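Sialidase B (Streptococcus pneumoniae serotype 4, PDB 4XJW) catalyses the hydrolysis of alpha-(2->3)-, alpha-(2->6)- and alpha-(2->8)-glycosidic linkages of terminal sialic acids in oligosaccharides, glycoproteins and glycolipids. Local coordinates at residues S322-I327 against F436-P441; P440-E445 against Q486-S491; Y331-K336 against Y345-N350. The protein carries 1 engineered substitution. All coordinates share one frame; numbering follows the deposited sequence.

Contact 1. Residues S322-I327 against F436-P441; sequences SGFKEI and FKLLPP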
loop_
_atom_site.group_PDB
_atom_site.type_symbol
_atom_site.label_atom_id
_atom_site.label_comp_id
_atom_site.label_asym_id
_atom_site.label_seq_id
_atom_site.Cartn_x
_atom_site.Cartn_y
_atom_site.Cartn_z
ATOM N N SER A 322 27.159 5.931 -8.309
ATOM C CA SER A 322 26.643 4.579 -8.083
ATOM C C SER A 322 26.875 4.121 -6.654
ATOM O O SER A 322 26.214 3.197 -6.170
ATOM C CB SER A 322 27.328 3.592 -9.027
ATOM O OG SER A 322 28.668 3.363 -8.624
ATOM N N GLY A 323 27.836 4.752 -5.988
ATOM C CA GLY A 323 28.226 4.335 -4.654
ATOM C C GLY A 323 29.340 3.307 -4.648
ATOM O O GLY A 323 29.774 2.869 -3.584
ATOM N N PHE A 324 29.798 2.907 -5.834
ATOM C CA PHE A 324 30.839 1.891 -5.944
ATOM C C PHE A 324 32.029 2.383 -6.754
ATOM O O PHE A 324 31.866 3.143 -7.704
ATOM C CB PHE A 324 30.315 0.637 -6.640
ATOM C CG PHE A 324 29.171 -0.022 -5.940
ATOM C CD1 PHE A 324 27.872 0.377 -6.200
ATOM C CD2 PHE A 324 29.393 -1.056 -5.042
ATOM C CE1 PHE A 324 26.806 -0.234 -5.567
ATOM C CE2 PHE A 324 28.334 -1.668 -4.399
ATOM C CZ PHE A 324 27.043 -1.261 -4.667
ATOM N N LYS A 325 33.216 1.923 -6.383
ATOM C CA LYS A 325 34.398 2.139 -7.208
ATOM C C LYS A 325 34.664 0.897 -8.049
ATOM O O LYS A 325 34.766 -0.212 -7.519
ATOM C CB LYS A 325 35.616 2.450 -6.340
ATOM C CG LYS A 325 36.755 3.129 -7.099
ATOM C CD LYS A 325 37.899 3.489 -6.162
ATOM C CE LYS A 325 38.709 4.670 -6.689
ATOM N NZ LYS A 325 39.618 5.210 -5.635
ATOM N N GLU A 326 34.755 1.074 -9.362
ATOM C CA GLU A 326 35.116 -0.032 -10.237
ATOM C C GLU A 326 36.629 -0.112 -10.345
ATOM O O GLU A 326 37.289 0.876 -10.664
ATOM C CB GLU A 326 34.492 0.133 -11.624
ATOM C CG GLU A 326 34.908 -0.945 -12.615
ATOM C CD GLU A 326 34.023 -0.984 -13.846
ATOM O OE1 GLU A 326 33.094 -0.151 -13.945
ATOM O OE2 GLU A 326 34.258 -1.853 -14.714
ATOM N N ILE A 327 37.174 -1.288 -10.052
ATOM C CA ILE A 327 38.604 -1.536 -10.197
ATOM C C ILE A 327 38.804 -2.858 -10.919
ATOM O O ILE A 327 38.588 -3.926 -10.340
ATOM C CB ILE A 327 39.317 -1.598 -8.836
ATOM C CG1 ILE A 327 39.107 -0.298 -8.056
ATOM C CG2 ILE A 327 40.799 -1.866 -9.032
ATOM C CD1 ILE A 327 39.381 -0.419 -6.568
ATOM N N PHE A 436 20.465 -9.321 3.508
ATOM C CA PHE A 436 20.490 -8.803 2.145
ATOM C C PHE A 436 21.907 -8.548 1.630
ATOM O O PHE A 436 22.830 -8.304 2.407
ATOM C CB PHE A 436 19.579 -7.565 1.980
ATOM C CG PHE A 436 20.128 -6.289 2.584
ATOM C CD1 PHE A 436 21.093 -5.540 1.920
ATOM C CD2 PHE A 436 19.646 -5.825 3.801
ATOM C CE1 PHE A 436 21.588 -4.371 2.461
ATOM C CE2 PHE A 436 20.137 -4.654 4.358
ATOM C CZ PHE A 436 21.105 -3.925 3.686
ATOM N N LYS A 437 22.072 -8.668 0.315
ATOM C CA LYS A 437 23.312 -8.304 -0.364
ATOM C C LYS A 437 23.016 -7.230 -1.397
ATOM O O LYS A 437 21.971 -7.258 -2.046
ATOM C CB LYS A 437 23.929 -9.519 -1.047
ATOM C CG LYS A 437 24.351 -10.601 -0.080
ATOM C CD LYS A 437 24.965 -11.782 -0.804
ATOM C CE LYS A 437 25.388 -12.852 0.183
ATOM N NZ LYS A 437 26.696 -13.449 -0.198
ATOM N N LEU A 438 23.928 -6.276 -1.553
ATOM C CA LEU A 438 23.759 -5.270 -2.598
ATOM C C LEU A 438 24.036 -5.850 -3.984
ATOM O O LEU A 438 24.972 -6.620 -4.161
ATOM C CB LEU A 438 24.677 -4.073 -2.358
ATOM C CG LEU A 438 24.375 -3.279 -1.086
ATOM C CD1 LEU A 438 25.337 -2.089 -0.897
ATOM C CD2 LEU A 438 22.927 -2.811 -1.044
ATOM N N LEU A 439 23.210 -5.485 -4.960
ATOM C CA LEU A 439 23.499 -5.818 -6.346
ATOM C C LEU A 439 24.611 -4.914 -6.853
ATOM O O LEU A 439 24.769 -3.793 -6.369
ATOM C CB LEU A 439 22.251 -5.672 -7.229
ATOM C CG LEU A 439 21.138 -6.722 -7.071
ATOM C CD1 LEU A 439 20.441 -6.978 -8.395
ATOM C CD2 LEU A 439 21.663 -8.010 -6.483
ATOM N N PRO A 440 25.392 -5.394 -7.837
ATOM C CA PRO A 440 26.405 -4.517 -8.431
ATOM C C PRO A 440 25.754 -3.367 -9.195
ATOM O O PRO A 440 24.579 -3.456 -9.556
ATOM C CB PRO A 440 27.121 -5.442 -9.413
ATOM C CG PRO A 440 26.098 -6.462 -9.786
ATOM C CD PRO A 440 25.308 -6.691 -8.531
ATOM N N PRO A 441 26.509 -2.288 -9.445
ATOM C CA PRO A 441 26.001 -1.229 -10.321
ATOM C C PRO A 441 25.986 -1.716 -11.767
ATOM O O PRO A 441 26.864 -2.489 -12.152
ATOM C CB PRO A 441 27.027 -0.104 -10.141
ATOM C CG PRO A 441 28.273 -0.796 -9.730
ATOM C CD PRO A 441 27.855 -1.988 -8.924
#
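Phe-324 meets Pro-441 in a CH-pi contact that carries most of this small apolar interface. The evidence is the position of Pro-441 CD, 3.9 Å from the centroid of the Phe-324 ring and 21° off its normal, so the methylene lies over one face, displaced from the centre toward the rim. From its root outward, Phe-324 first offers CB, which points toward 436-441 and lies 4.0 Å from Pro-441 CG. The ring carbon CG then faces the same pyrrolidine. Further along that side of the ring, Phe-324 CD1 makes the closest approach, 3.6 Å to Pro-441 CD, and CE1 still touches this carbon. At the tip the partner changes: CZ is 3.8 Å from the backbone O of Leu-439 and 4.2 Å from Leu-438 CD1, both reached obliquely. With chi1 at -60°, CG stands beside the backbone N and anti to the carbonyl carbon, which carries the ring across to the proline. An ST turn leads into the strand: Phe-324 N donates to Ser-322 OG (3.0 Å, 157° at the hydrogen). Ser-322 CB in turn rests on Pro-441 CB at 3.9 Å. No hydrogen bond crosses between the segments. Phe-324 also packs on Leu-333 of strand 330-337, its antiparallel neighbour, while 436-441 includes the short strand 437-438, which pairs with 420-426, and the residues after it; the contact thus joins the sheet inserted between strands 301-308 and 420-426 to the edge of the propeller sheet.

Contact 2. Residues P440-E445 against Q486-S491; sequences PPFLGE and QTWKKS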
loop_
_atom_site.group_PDB
_atom_site.type_symbol
_atom_site.label_atom_id
_atom_site.label_comp_id
_atom_site.label_asym_id
_atom_site.label_seq_id
_atom_site.Cartn_x
_atom_site.Cartn_y
_atom_site.Cartn_z
ATOM N N PRO A 440 25.392 -5.394 -7.837
ATOM C CA PRO A 440 26.405 -4.517 -8.431
ATOM C C PRO A 440 25.754 -3.367 -9.195
ATOM O O PRO A 440 24.579 -3.456 -9.556
ATOM C CB PRO A 440 27.121 -5.442 -9.413
ATOM C CG PRO A 440 26.098 -6.462 -9.786
ATOM C CD PRO A 440 25.308 -6.691 -8.531
ATOM N N PRO A 441 26.509 -2.288 -9.445
ATOM C CA PRO A 441 26.001 -1.229 -10.321
ATOM C C PRO A 441 25.986 -1.716 -11.767
ATOM O O PRO A 441 26.864 -2.489 -12.152
ATOM C CB PRO A 441 27.027 -0.104 -10.141
ATOM C CG PRO A 441 28.273 -0.796 -9.730
ATOM C CD PRO A 441 27.855 -1.988 -8.924
ATOM N N PHE A 442 24.997 -1.285 -12.544
ATOM C CA PHE A 442 24.858 -1.758 -13.917
ATOM C C PHE A 442 25.114 -0.677 -14.971
ATOM O O PHE A 442 25.253 -0.983 -16.156
ATOM C CB PHE A 442 23.475 -2.374 -14.129
ATOM C CG PHE A 442 23.245 -3.622 -13.330
ATOM C CD1 PHE A 442 23.639 -4.858 -13.823
ATOM C CD2 PHE A 442 22.646 -3.559 -12.079
ATOM C CE1 PHE A 442 23.433 -6.015 -13.079
ATOM C CE2 PHE A 442 22.429 -4.700 -11.337
ATOM C CZ PHE A 442 22.831 -5.932 -11.834
ATOM N N LEU A 443 25.182 0.578 -14.540
ATOM C CA LEU A 443 25.291 1.694 -15.473
ATOM C C LEU A 443 26.539 2.551 -15.245
ATOM O O LEU A 443 26.553 3.743 -15.568
ATOM C CB LEU A 443 24.021 2.550 -15.430
ATOM C CG LEU A 443 22.741 1.836 -15.875
ATOM C CD1 LEU A 443 21.514 2.690 -15.654
ATOM C CD2 LEU A 443 22.831 1.415 -17.324
ATOM N N GLY A 444 27.590 1.946 -14.701
ATOM C CA GLY A 444 28.844 2.656 -14.497
ATOM C C GLY A 444 28.970 3.403 -13.178
ATOM O O GLY A 444 28.005 3.526 -12.422
ATOM N N GLU A 445 30.174 3.901 -12.908
ATOM C CA GLU A 445 30.491 4.587 -11.651
ATOM C C GLU A 445 29.698 5.870 -11.397
ATOM O O GLU A 445 29.534 6.282 -10.248
ATOM C CB GLU A 445 31.988 4.917 -11.588
ATOM C CG GLU A 445 32.860 3.826 -10.984
ATOM C CD GLU A 445 34.337 4.202 -10.966
ATOM O OE1 GLU A 445 35.101 3.556 -10.218
ATOM O OE2 GLU A 445 34.726 5.138 -11.699
ATOM N N GLN A 486 23.266 -15.241 -8.209
ATOM C CA GLN A 486 24.660 -15.096 -7.802
ATOM C C GLN A 486 25.345 -14.003 -8.613
ATOM O O GLN A 486 26.124 -13.214 -8.078
ATOM C CB GLN A 486 25.416 -16.418 -7.958
ATOM C CG GLN A 486 25.077 -17.463 -6.912
ATOM C CD GLN A 486 25.842 -18.755 -7.121
ATOM O OE1 GLN A 486 26.939 -18.932 -6.591
ATOM N NE2 GLN A 486 25.270 -19.663 -7.901
ATOM N N THR A 487 25.049 -13.959 -9.910
ATOM C CA THR A 487 25.587 -12.919 -10.773
ATOM C C THR A 487 24.487 -12.347 -11.646
ATOM O O THR A 487 23.508 -13.028 -11.957
ATOM C CB THR A 487 26.740 -13.439 -11.661
ATOM O OG1 THR A 487 26.257 -14.452 -12.553
ATOM C CG2 THR A 487 27.850 -14.018 -10.804
ATOM N N TRP A 488 24.653 -11.091 -12.034
ATOM C CA TRP A 488 23.638 -10.391 -12.801
ATOM C C TRP A 488 24.250 -9.677 -13.994
ATOM O O TRP A 488 25.422 -9.286 -13.966
ATOM C CB TRP A 488 22.939 -9.364 -11.912
ATOM C CG TRP A 488 22.224 -9.977 -10.760
ATOM C CD1 TRP A 488 22.751 -10.306 -9.546
ATOM C CD2 TRP A 488 20.846 -10.352 -10.717
ATOM N NE1 TRP A 488 21.780 -10.851 -8.744
ATOM C CE2 TRP A 488 20.597 -10.900 -9.445
ATOM C CE3 TRP A 488 19.789 -10.280 -11.636
ATOM C CZ2 TRP A 488 19.343 -11.378 -9.064
ATOM C CZ3 TRP A 488 18.548 -10.742 -11.264
ATOM C CH2 TRP A 488 18.330 -11.289 -9.986
ATOM N N LYS A 489 23.455 -9.514 -15.046
ATOM C CA LYS A 489 23.817 -8.621 -16.138
ATOM C C LYS A 489 22.596 -7.794 -16.487
ATOM O O LYS A 489 21.483 -8.115 -16.078
ATOM C CB LYS A 489 24.289 -9.403 -17.369
ATOM C CG LYS A 489 23.164 -10.126 -18.103
ATOM C CD LYS A 489 23.675 -10.779 -19.388
ATOM C CE LYS A 489 22.559 -11.505 -20.123
ATOM N NZ LYS A 489 23.032 -12.077 -21.422
ATOM N N LYS A 490 22.794 -6.727 -17.246
ATOM C CA LYS A 490 21.682 -5.890 -17.649
ATOM C C LYS A 490 21.329 -6.095 -19.110
ATOM O O LYS A 490 22.173 -6.470 -19.924
ATOM C CB LYS A 490 21.994 -4.410 -17.400
ATOM C CG LYS A 490 22.826 -3.727 -18.487
ATOM C CD LYS A 490 22.834 -2.204 -18.306
ATOM C CE LYS A 490 23.759 -1.523 -19.314
ATOM N NZ LYS A 490 23.262 -1.636 -20.717
ATOM N N SER A 491 20.061 -5.879 -19.423
ATOM C CA SER A 491 19.629 -5.724 -20.799
ATOM C C SER A 491 18.824 -4.434 -20.852
ATOM O O SER A 491 17.761 -4.325 -20.239
ATOM C CB SER A 491 18.792 -6.922 -21.250
ATOM O OG SER A 491 18.421 -6.778 -22.607
#
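Phe-442 and Trp-488 form the tightest apolar contact here, with Phe-442 CZ 3.4 Å from Trp-488 CB and CE1 3.6 Å from the same methylene. Trp-488 CB lies near the plane of the phenyl ring, at its edge, so the phenylalanine abuts the root of the tryptophan, and the two side chains do not stack as rings. The CB of Trp-488 points toward 440-445, but the indole turns off to pack on Leu-479 and Ser-481 of strand 475-481 and on Leu-439, and its NE1 makes a weak hydrogen bond to Gly-485 O. Nearer the root along that same side of the phenyl ring, Phe-442 CD1 is 4.0 Å from Lys-490 CB, and the two side chains run past each other in opposite directions.

That tryptophan closes the Asp-box signature of BNR repeat 3, Ser-481, Asp-483, Gly-485, Thr-487 and Trp-488, in the turn between strands 475-481 and 489-494 of a sialidase propeller blade. The loop 440-445, which follows strand 437-438, therefore packs beside an Asp-box turn and the outer strand that leaves it.

A second apolar group involves the lysine's methylenes. Leu-443 CD2 is 3.7 Å from Lys-490 CE, and the two side chains cross at about a right angle. With Lys-490 CG between the backbone N and the carbonyl carbon (chi1 82°), its methylenes pass the Phe-442 carbonyl to Leu-443 before the chain bends at chi4.

No hydrogen bond joins the segments; across the contact the carbonyl O of Phe-442 meets carbon of the lysine chain, with Lys-490 CD 3.5 Å away in van der Waals contact. The ammonium groups are held elsewhere, Lys-490 NZ by Ser-492 OG and Lys-489 NZ by a salt bridge to Glu-535.

Contact 3. Residues Y331-K336 against Y345-N350; sequences YYLKLK and YTVREN
Leu-333 to Leu-335 run antiparallel to Tyr-345 to Val-347, with the axes of strands 331-336 and 345-347 at 140° and 4.4 Å apart at their closest. The two strands form a beta hairpin in the sheet inserted into the propeller, away from the annotated sites. Leu-335 and Tyr-345 make the hydrogen-bonded pair: Leu-335 N to Tyr-345 O measures 2.9 Å, whereas the return bond from Tyr-345 N to Leu-335 O is longer, 3.3 Å. Val-347 N donates to Leu-333 O, and in the same pair a water takes the place of the second bond, accepting from Leu-333 N and donating to Val-347 O.

On the apolar side, Leu-335 CD1 reaches Val-347 CG2 at 3.6 Å, while Leu-333 lies alongside the same valine branch. Tyr-332 is engaged on a face and at its rim. Arg-348 CD sits over the ring centre, 3.9 Å from the centroid, and its CZ, 4.8 Å away, completes a cation-pi contact with the guanidinium plane turned 45° from the ring. The bend of Arg-348 at chi2 (-75°) folds its chain over the tyrosine, and a salt bridge from NH2 to Glu-356 holds the far end. Tyr-332 OH donates a short hydrogen bond, 2.5 Å, to the syn side of Glu-349 OE2.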
loop_
_atom_site.group_PDB
_atom_site.type_symbol
_atom_site.label_atom_id
_atom_site.label_comp_id
_atom_site.label_asym_id
_atom_site.label_seq_id
_atom_site.Cartn_x
_atom_site.Cartn_y
_atom_site.Cartn_z
ATOM N N TYR A 331 33.566 -4.268 -8.339
ATOM C CA TYR A 331 32.913 -3.107 -7.749
ATOM C C TYR A 331 33.008 -3.142 -6.236
ATOM O O TYR A 331 32.642 -4.131 -5.602
ATOM C CB TYR A 331 31.453 -3.045 -8.191
ATOM C CG TYR A 331 31.299 -3.065 -9.689
ATOM C CD1 TYR A 331 31.348 -1.888 -10.426
ATOM C CD2 TYR A 331 31.125 -4.264 -10.373
ATOM C CE1 TYR A 331 31.211 -1.902 -11.804
ATOM C CE2 TYR A 331 30.994 -4.288 -11.747
ATOM C CZ TYR A 331 31.037 -3.103 -12.456
ATOM O OH TYR A 331 30.900 -3.128 -13.827
ATOM N N TYR A 332 33.516 -2.057 -5.662
ATOM C CA TYR A 332 33.691 -1.983 -4.222
ATOM C C TYR A 332 32.903 -0.821 -3.664
ATOM O O TYR A 332 32.972 0.289 -4.188
ATOM C CB TYR A 332 35.170 -1.835 -3.871
ATOM C CG TYR A 332 35.994 -3.015 -4.312
ATOM C CD1 TYR A 332 35.888 -4.236 -3.658
ATOM C CD2 TYR A 332 36.872 -2.915 -5.383
ATOM C CE1 TYR A 332 36.631 -5.328 -4.056
ATOM C CE2 TYR A 332 37.623 -4.007 -5.789
ATOM C CZ TYR A 332 37.497 -5.208 -5.119
ATOM O OH TYR A 332 38.236 -6.302 -5.505
ATOM N N LEU A 333 32.150 -1.093 -2.603
ATOM C CA LEU A 333 31.333 -0.085 -1.943
ATOM C C LEU A 333 32.213 0.996 -1.325
ATOM O O LEU A 333 33.130 0.689 -0.558
ATOM C CB LEU A 333 30.480 -0.751 -0.863
ATOM C CG LEU A 333 29.445 0.105 -0.134
ATOM C CD1 LEU A 333 28.343 0.515 -1.092
ATOM C CD2 LEU A 333 28.871 -0.670 1.056
ATOM N N LYS A 334 31.940 2.250 -1.675
ATOM C CA LYS A 334 32.708 3.383 -1.159
ATOM C C LYS A 334 32.168 3.795 0.196
ATOM O O LYS A 334 30.965 3.712 0.443
ATOM C CB LYS A 334 32.658 4.568 -2.129
ATOM C CG LYS A 334 33.302 4.294 -3.481
ATOM C CD LYS A 334 33.278 5.514 -4.380
ATOM C CE LYS A 334 31.866 5.860 -4.806
ATOM N NZ LYS A 334 31.822 7.064 -5.669
ATOM N N LEU A 335 33.065 4.225 1.080
ATOM C CA LEU A 335 32.662 4.718 2.391
ATOM C C LEU A 335 33.328 6.049 2.716
ATOM O O LEU A 335 34.468 6.303 2.322
ATOM C CB LEU A 335 33.014 3.717 3.488
ATOM C CG LEU A 335 32.321 2.355 3.485
ATOM C CD1 LEU A 335 32.928 1.429 4.531
ATOM C CD2 LEU A 335 30.828 2.520 3.711
ATOM N N LYS A 336 32.602 6.885 3.450
ATOM C CA LYS A 336 33.131 8.143 3.956
ATOM C C LYS A 336 33.219 8.040 5.465
ATOM O O LYS A 336 32.259 7.637 6.131
ATOM C CB LYS A 336 32.227 9.312 3.557
ATOM C CG LYS A 336 32.462 10.588 4.368
ATOM C CD LYS A 336 31.643 11.744 3.831
ATOM C CE LYS A 336 32.109 12.120 2.441
ATOM N NZ LYS A 336 31.324 13.247 1.863
ATOM N N TYR A 345 37.522 5.611 1.442
ATOM C CA TYR A 345 37.542 4.190 1.782
ATOM C C TYR A 345 36.694 3.330 0.839
ATOM O O TYR A 345 35.755 3.818 0.200
ATOM C CB TYR A 345 37.079 3.979 3.227
ATOM C CG TYR A 345 37.915 4.720 4.249
ATOM C CD1 TYR A 345 37.635 6.042 4.575
ATOM C CD2 TYR A 345 38.986 4.097 4.879
ATOM C CE1 TYR A 345 38.404 6.729 5.499
ATOM C CE2 TYR A 345 39.754 4.768 5.808
ATOM C CZ TYR A 345 39.459 6.084 6.113
ATOM O OH TYR A 345 40.230 6.751 7.041
ATOM N N THR A 346 37.051 2.052 0.753
ATOM C CA THR A 346 36.250 1.057 0.046
ATOM C C THR A 346 36.123 -0.189 0.905
ATOM O O THR A 346 36.963 -0.450 1.773
ATOM C CB THR A 346 36.863 0.645 -1.308
ATOM O OG1 THR A 346 38.237 0.268 -1.127
ATOM C CG2 THR A 346 36.771 1.775 -2.311
ATOM N N VAL A 347 35.057 -0.948 0.671
ATOM C CA VAL A 347 34.887 -2.240 1.314
ATOM C C VAL A 347 35.419 -3.288 0.346
ATOM O O VAL A 347 34.884 -3.453 -0.749
ATOM C CB VAL A 347 33.412 -2.547 1.628
ATOM C CG1 VAL A 347 33.306 -3.800 2.452
ATOM C CG2 VAL A 347 32.766 -1.396 2.377
ATOM N N ARG A 348 36.479 -3.985 0.739
ATOM C CA ARG A 348 37.097 -4.977 -0.136
ATOM C C ARG A 348 36.681 -6.394 0.225
ATOM O O ARG A 348 35.736 -6.599 0.987
ATOM C CB ARG A 348 38.613 -4.869 -0.070
ATOM C CG ARG A 348 39.139 -3.478 -0.333
ATOM C CD ARG A 348 39.075 -3.103 -1.797
ATOM N NE ARG A 348 39.898 -1.926 -2.056
ATOM C CZ ARG A 348 40.611 -1.741 -3.159
ATOM N NH1 ARG A 348 40.597 -2.654 -4.119
ATOM N NH2 ARG A 348 41.341 -0.642 -3.302
ATOM N N GLU A 349 37.406 -7.365 -0.328
ATOM C CA GLU A 349 37.168 -8.776 -0.037
ATOM C C GLU A 349 37.236 -9.043 1.465
ATOM O O GLU A 349 38.019 -8.413 2.179
ATOM C CB GLU A 349 38.174 -9.662 -0.781
ATOM C CG GLU A 349 37.928 -9.779 -2.285
ATOM C CD GLU A 349 38.416 -8.571 -3.073
ATOM O OE1 GLU A 349 39.124 -7.715 -2.498
ATOM O OE2 GLU A 349 38.089 -8.486 -4.276
ATOM N N ASN A 350 36.396 -9.961 1.933
ATOM C CA ASN A 350 36.307 -10.309 3.353
ATOM C C ASN A 350 35.853 -9.160 4.253
ATOM O O ASN A 350 35.990 -9.227 5.476
ATOM C CB ASN A 350 37.627 -10.908 3.860
ATOM C CG ASN A 350 37.921 -12.265 3.260
ATOM O OD1 ASN A 350 37.025 -13.092 3.102
ATOM N ND2 ASN A 350 39.182 -12.501 2.914
HETATM O O HOH W 1 32.249 -3.878 -1.566
#

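How the contacts relate
Leaving propeller strand 301-308, the chain enters an inserted sheet at 322-327, the first arm of contact 1. Strand 330-337 follows, and contact 3 closes the short hairpin to 345-350; it is nested wholly inside the long loop that contact 1 closes when the chain returns at 436-441. Contact 2 shares Pro-440 and Pro-441, so it opens on the stretch where contact 1 ends, after contact 3 has closed, and it closes the next loop at 486-491. Tyr-331 packs on Pro-441, bringing the hairpin onto the shared loop, and Glu-445 OE1 accepts a hydrogen bond from Glu-326 N. Together the three run from the inserted sheet, across the loop, to an Asp-box turn.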